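Local coordinates for RNA-binding protein Lsm (Halobacterium salinarum R1, PDB 6TFL), which probably binds RNA as a ring of seven subunits of the Sm-like fold, with uridine bound in pockets built by loops of its subunits, at residues A[29-41]-A[44-57]. Sequence-based numbering, arbitrary orientation.
Sequences FTGVLTGYDQHMN and IEGEDTTIIRGDNV. With URI (uridine), chain Q; URI (uridine), chain B.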
loop_
_atom_site.group_PDB
_atom_site.type_symbol
_atom_site.label_atom_id
_atom_site.label_comp_id
_atom_site.label_asym_id
_atom_site.label_seq_id
_atom_site.Cartn_x
_atom_site.Cartn_y
_atom_site.Cartn_z
ATOM N N PHE A 29 -4.980 -21.500 8.173
ATOM C CA PHE A 29 -4.005 -22.017 9.120
ATOM C C PHE A 29 -4.670 -22.069 10.481
ATOM O O PHE A 29 -5.130 -21.042 10.985
ATOM C CB PHE A 29 -2.757 -21.139 9.160
ATOM C CG PHE A 29 -2.003 -21.108 7.870
ATOM C CD1 PHE A 29 -2.469 -20.359 6.796
ATOM C CD2 PHE A 29 -0.833 -21.836 7.720
ATOM C CE1 PHE A 29 -1.785 -20.340 5.606
ATOM C CE2 PHE A 29 -0.137 -21.815 6.527
ATOM C CZ PHE A 29 -0.611 -21.066 5.473
ATOM N N THR A 30 -4.740 -23.259 11.064
ATOM C CA THR A 30 -5.330 -23.441 12.379
ATOM C C THR A 30 -4.242 -23.874 13.343
ATOM O O THR A 30 -3.458 -24.774 13.035
ATOM C CB THR A 30 -6.464 -24.468 12.340
ATOM O OG1 THR A 30 -7.470 -23.988 11.449
ATOM C CG2 THR A 30 -7.094 -24.631 13.701
ATOM N N GLY A 31 -4.197 -23.223 14.494
ATOM C CA GLY A 31 -3.214 -23.537 15.510
ATOM C C GLY A 31 -3.380 -22.573 16.659
ATOM O O GLY A 31 -4.291 -21.737 16.677
ATOM N N VAL A 32 -2.486 -22.700 17.624
ATOM C CA VAL A 32 -2.522 -21.849 18.803
ATOM C C VAL A 32 -1.864 -20.520 18.465
ATOM O O VAL A 32 -0.735 -20.481 17.960
ATOM C CB VAL A 32 -1.823 -22.539 19.990
ATOM C CG1 VAL A 32 -1.705 -21.600 21.166
ATOM C CG2 VAL A 32 -2.580 -23.778 20.387
ATOM N N LEU A 33 -2.560 -19.425 18.749
ATOM C CA LEU A 33 -1.969 -18.102 18.597
ATOM C C LEU A 33 -0.981 -17.860 19.738
ATOM O O LEU A 33 -1.383 -17.829 20.910
ATOM C CB LEU A 33 -3.060 -17.031 18.575
ATOM C CG LEU A 33 -2.565 -15.587 18.507
ATOM C CD1 LEU A 33 -2.157 -15.250 17.082
ATOM C CD2 LEU A 33 -3.629 -14.620 19.029
ATOM N N THR A 34 0.310 -17.698 19.402
ATOM C CA THR A 34 1.331 -17.412 20.408
ATOM C C THR A 34 1.958 -16.028 20.271
ATOM O O THR A 34 2.803 -15.667 21.100
ATOM C CB THR A 34 2.448 -18.475 20.393
ATOM O OG1 THR A 34 3.159 -18.426 19.149
ATOM C CG2 THR A 34 1.878 -19.885 20.604
ATOM N N GLY A 35 1.590 -15.246 19.262
ATOM C CA GLY A 35 2.040 -13.868 19.214
ATOM C C GLY A 35 1.432 -13.125 18.041
ATOM O O GLY A 35 0.918 -13.722 17.088
ATOM N N TYR A 36 1.521 -11.804 18.124
ATOM C CA TYR A 36 1.063 -10.928 17.063
ATOM C C TYR A 36 1.744 -9.580 17.259
ATOM O O TYR A 36 2.396 -9.336 18.282
ATOM C CB TYR A 36 -0.467 -10.792 17.071
ATOM C CG TYR A 36 -0.948 -10.056 18.275
ATOM C CD1 TYR A 36 -1.110 -10.719 19.488
ATOM C CD2 TYR A 36 -1.208 -8.697 18.222
ATOM C CE1 TYR A 36 -1.529 -10.048 20.609
ATOM C CE2 TYR A 36 -1.622 -8.014 19.339
ATOM C CZ TYR A 36 -1.780 -8.691 20.530
ATOM O OH TYR A 36 -2.195 -8.019 21.651
ATOM N N ASP A 37 1.579 -8.698 16.270
ATOM C CA ASP A 37 2.051 -7.326 16.400
ATOM C C ASP A 37 1.047 -6.362 15.766
ATOM O O ASP A 37 0.017 -6.765 15.225
ATOM C CB ASP A 37 3.456 -7.170 15.803
ATOM C CG ASP A 37 3.507 -7.476 14.315
ATOM O OD1 ASP A 37 2.511 -7.202 13.587
ATOM O OD2 ASP A 37 4.568 -7.985 13.869
ATOM N N GLN A 38 1.390 -5.075 15.808
ATOM C CA GLN A 38 0.528 -3.999 15.333
ATOM C C GLN A 38 0.153 -4.121 13.865
ATOM O O GLN A 38 -0.864 -3.555 13.461
ATOM C CB GLN A 38 1.217 -2.656 15.564
ATOM C CG GLN A 38 2.155 -2.669 16.776
ATOM C CD GLN A 38 3.566 -3.192 16.451
ATOM O OE1 GLN A 38 4.106 -2.938 15.365
ATOM N NE2 GLN A 38 4.159 -3.930 17.394
ATOM N N HIS A 39 0.940 -4.810 13.046
ATOM C CA HIS A 39 0.541 -5.002 11.655
ATOM C C HIS A 39 -0.419 -6.164 11.474
ATOM O O HIS A 39 -0.852 -6.424 10.344
ATOM C CB HIS A 39 1.751 -5.259 10.764
ATOM C CG HIS A 39 2.867 -4.289 10.964
ATOM N ND1 HIS A 39 2.796 -2.979 10.543
ATOM C CD2 HIS A 39 4.088 -4.439 11.532
ATOM C CE1 HIS A 39 3.927 -2.363 10.848
ATOM N NE2 HIS A 39 4.724 -3.225 11.452
ATOM N N MET A 40 -0.738 -6.875 12.553
ATOM C CA MET A 40 -1.472 -8.128 12.521
ATOM C C MET A 40 -0.671 -9.245 11.860
ATOM O O MET A 40 -1.261 -10.204 11.349
ATOM C CB MET A 40 -2.849 -7.990 11.848
ATOM C CG MET A 40 -3.964 -8.668 12.618
ATOM S SD MET A 40 -5.593 -8.606 11.807
ATOM C CE MET A 40 -6.218 -7.071 12.484
ATOM N N ASN A 41 0.662 -9.153 11.859
ATOM C CA ASN A 41 1.462 -10.366 11.762
ATOM C C ASN A 41 1.083 -11.256 12.936
ATOM O O ASN A 41 0.925 -10.768 14.056
ATOM C CB ASN A 41 2.959 -10.069 11.821
ATOM C CG ASN A 41 3.429 -9.038 10.794
ATOM O OD1 ASN A 41 2.846 -8.876 9.721
ATOM N ND2 ASN A 41 4.523 -8.355 11.124
ATOM N N ILE A 44 1.400 -18.661 14.587
ATOM C CA ILE A 44 0.455 -19.757 14.781
ATOM C C ILE A 44 1.254 -21.040 14.977
ATOM O O ILE A 44 2.104 -21.377 14.144
ATOM C CB ILE A 44 -0.505 -19.904 13.580
ATOM C CG1 ILE A 44 -1.218 -18.595 13.264
ATOM C CG2 ILE A 44 -1.516 -20.972 13.848
ATOM C CD1 ILE A 44 -2.085 -18.097 14.378
ATOM N N GLU A 45 0.964 -21.768 16.060
ATOM C CA GLU A 45 1.650 -23.020 16.387
ATOM C C GLU A 45 0.622 -24.139 16.511
ATOM O O GLU A 45 -0.176 -24.162 17.456
ATOM C CB GLU A 45 2.470 -22.890 17.670
ATOM C CG GLU A 45 3.529 -21.799 17.586
ATOM C CD GLU A 45 4.528 -21.823 18.742
ATOM O OE1 GLU A 45 5.330 -20.858 18.856
ATOM O OE2 GLU A 45 4.512 -22.803 19.530
ATOM N N GLY A 46 0.624 -25.037 15.532
ATOM C CA GLY A 46 -0.138 -26.263 15.594
ATOM C C GLY A 46 0.834 -27.416 15.691
ATOM O O GLY A 46 1.435 -27.633 16.748
ATOM N N GLU A 47 1.027 -28.149 14.594
ATOM C CA GLU A 47 2.097 -29.137 14.598
ATOM C C GLU A 47 3.457 -28.503 14.339
ATOM O O GLU A 47 4.472 -29.051 14.785
ATOM C CB GLU A 47 1.816 -30.258 13.589
ATOM C CG GLU A 47 1.839 -31.646 14.263
ATOM C CD GLU A 47 1.322 -32.784 13.387
ATOM O OE1 GLU A 47 1.860 -33.911 13.514
ATOM O OE2 GLU A 47 0.382 -32.558 12.589
ATOM N N ASP A 48 3.498 -27.354 13.663
ATOM C CA ASP A 48 4.714 -26.555 13.577
ATOM C C ASP A 48 4.345 -25.084 13.764
ATOM O O ASP A 48 3.205 -24.745 14.099
ATOM C CB ASP A 48 5.449 -26.829 12.262
ATOM C CG ASP A 48 4.597 -26.545 11.052
ATOM O OD1 ASP A 48 3.442 -26.105 11.219
ATOM O OD2 ASP A 48 5.081 -26.785 9.924
ATOM N N THR A 49 5.325 -24.213 13.536
ATOM C CA THR A 49 5.229 -22.786 13.797
ATOM C C THR A 49 5.218 -22.030 12.476
ATOM O O THR A 49 6.106 -22.229 11.635
ATOM C CB THR A 49 6.408 -22.318 14.653
ATOM O OG1 THR A 49 6.318 -22.893 15.957
ATOM C CG2 THR A 49 6.461 -20.788 14.759
ATOM N N THR A 50 4.226 -21.152 12.304
ATOM C CA THR A 50 4.061 -20.365 11.085
ATOM C C THR A 50 3.962 -18.889 11.442
ATOM O O THR A 50 3.035 -18.477 12.151
ATOM C CB THR A 50 2.819 -20.804 10.314
ATOM O OG1 THR A 50 2.895 -22.210 10.062
ATOM C CG2 THR A 50 2.715 -20.055 8.993
ATOM N N ILE A 51 4.927 -18.101 10.981
ATOM C CA ILE A 51 4.800 -16.647 11.018
ATOM C C ILE A 51 4.023 -16.233 9.780
ATOM O O ILE A 51 4.422 -16.549 8.654
ATOM C CB ILE A 51 6.170 -15.958 11.066
ATOM C CG1 ILE A 51 7.026 -16.527 12.196
ATOM C CG2 ILE A 51 6.009 -14.440 11.226
ATOM C CD1 ILE A 51 8.452 -16.064 12.129
ATOM N N ILE A 52 2.905 -15.553 9.983
ATOM C CA ILE A 52 2.068 -15.077 8.889
ATOM C C ILE A 52 2.180 -13.562 8.838
ATOM O O ILE A 52 1.913 -12.877 9.835
ATOM C CB ILE A 52 0.604 -15.512 9.060
ATOM C CG1 ILE A 52 0.499 -17.037 9.145
ATOM C CG2 ILE A 52 -0.242 -14.973 7.908
ATOM C CD1 ILE A 52 -0.936 -17.560 9.421
ATOM N N ARG A 53 2.558 -13.031 7.681
ATOM C CA ARG A 53 2.612 -11.587 7.523
ATOM C C ARG A 53 1.191 -11.045 7.389
ATOM O O ARG A 53 0.382 -11.585 6.627
ATOM C CB ARG A 53 3.466 -11.204 6.321
ATOM C CG ARG A 53 4.165 -9.869 6.486
ATOM C CD ARG A 53 4.903 -9.480 5.212
ATOM N NE ARG A 53 5.479 -8.136 5.276
ATOM C CZ ARG A 53 5.011 -7.098 4.588
ATOM N NH1 ARG A 53 5.595 -5.907 4.691
ATOM N NH2 ARG A 53 3.961 -7.252 3.789
ATOM N N GLY A 54 0.893 -9.986 8.155
ATOM C CA GLY A 54 -0.472 -9.516 8.287
ATOM C C GLY A 54 -1.120 -9.113 6.974
ATOM O O GLY A 54 -2.331 -9.289 6.798
ATOM N N ASP A 55 -0.333 -8.585 6.030
ATOM C CA ASP A 55 -0.912 -8.107 4.785
ATOM C C ASP A 55 -1.648 -9.199 4.014
ATOM O O ASP A 55 -2.480 -8.873 3.169
ATOM C CB ASP A 55 0.174 -7.474 3.909
ATOM C CG ASP A 55 1.052 -8.512 3.204
ATOM O OD1 ASP A 55 1.064 -8.520 1.950
ATOM O OD2 ASP A 55 1.742 -9.307 3.899
ATOM N N ASN A 56 -1.375 -10.478 4.285
ATOM C CA ASN A 56 -2.088 -11.582 3.641
ATOM C C ASN A 56 -3.382 -11.985 4.349
ATOM O O ASN A 56 -4.131 -12.811 3.811
ATOM C CB ASN A 56 -1.190 -12.815 3.547
ATOM C CG ASN A 56 0.171 -12.503 2.946
ATOM O OD1 ASN A 56 0.286 -12.330 1.741
ATOM N ND2 ASN A 56 1.208 -12.421 3.791
ATOM N N VAL A 57 -3.664 -11.433 5.527
ATOM C CA VAL A 57 -4.771 -11.907 6.348
ATOM C C VAL A 57 -6.083 -11.319 5.844
ATOM O O VAL A 57 -6.172 -10.122 5.536
ATOM C CB VAL A 57 -4.536 -11.549 7.821
ATOM C CG1 VAL A 57 -5.743 -11.957 8.664
ATOM C CG2 VAL A 57 -3.247 -12.203 8.314
HETATM N N1 URI Q . 3.295 -4.771 7.144
HETATM C C2 URI Q . 3.089 -6.090 7.507
HETATM N N3 URI Q . 4.126 -6.675 8.185
HETATM C C4 URI Q . 5.320 -6.096 8.538
HETATM C C5 URI Q . 5.459 -4.725 8.139
HETATM C C6 URI Q . 4.461 -4.120 7.477
HETATM O O2 URI Q . 2.063 -6.706 7.243
HETATM O O4 URI Q . 6.137 -6.783 9.160
HETATM C "C1'" URI Q . 2.166 -4.148 6.438
HETATM C "C2'" URI Q . 1.240 -3.351 7.345
HETATM C "C3'" URI Q . 0.520 -2.477 6.324
HETATM C "C4'" URI Q . 1.631 -2.156 5.323
HETATM O "O2'" URI Q . 0.403 -4.188 8.114
HETATM O "O3'" URI Q . -0.502 -3.239 5.683
HETATM O "O4'" URI Q . 2.624 -3.220 5.470
HETATM C "C5'" URI Q . 2.278 -0.807 5.526
HETATM O "O5'" URI Q . 1.327 0.252 5.416
HETATM N N1 URI B . 8.349 -2.287 2.422
HETATM C C2 URI B . 9.057 -3.481 2.291
HETATM N N3 URI B . 10.423 -3.330 2.227
HETATM C C4 URI B . 11.128 -2.149 2.285
HETATM C C5 URI B . 10.335 -0.966 2.425
HETATM C C6 URI B . 9.001 -1.073 2.488
HETATM O O2 URI B . 8.527 -4.585 2.226
HETATM O O4 URI B . 12.354 -2.185 2.213
HETATM C "C1'" URI B . 6.883 -2.375 2.495
HETATM C "C2'" URI B . 6.324 -2.279 3.907
HETATM C "C3'" URI B . 4.882 -1.860 3.613
HETATM C "C4'" URI B . 5.066 -0.882 2.455
HETATM O "O2'" URI B . 6.486 -3.480 4.635
HETATM O "O3'" URI B . 4.116 -2.980 3.161
HETATM O "O4'" URI B . 6.302 -1.286 1.787
HETATM C "C5'" URI B . 5.162 0.569 2.870
HETATM O "O5'" URI B . 3.919 1.065 3.363
#
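The uridine pocket of this Lsm fold is built where the loop of Asp37 to Asn41 meets the turn of Arg53 to Asp55. Gly54 N donates to Asn41 OD1 at 2.7 Å, in the carbonyl plane and nearly straight (170°). The same oxygen accepts from N3 of the uridine of chain Q, while Asn41 ND2 donates to O4 of that uridine at 3.0 Å, a two-point reading of the uracil edge. Behind, Asp37 OD2 accepts from Asn41 ND2 on its syn lone pair (2.8 Å), which helps to fix the rotation of the amide. The base lies between the His39 ring, with C5 over its centre, and the Arg53 guanidinium, with C2 3.6 Å above its plane; Arg53 NH2 also forms a salt bridge with Asp55 OD2, though the hydrogen bond within it is weak. A leucine in place of Asn41 would probably leave Gly54 N and the uracil edge without their polar mates. At the far end, Val32 N bonds Glu45 O at 2.7 Å and Glu45 N returns to Val32 O, one antiparallel hydrogen-bonded pair. Ile44, its CG2 anti to the backbone N, sets that methyl 3.5 Å from Gly31 CA, where the chain turns a corner. Phe29 CG meets Ile52 CD1 at 4.0 Å. Around this, strand 18-23 packs on Phe29, Ile44 and Ile52, helix 7-13 touches Tyr36 and Met40, and Ile51 and Ile52 continue the sheet into a second subunit.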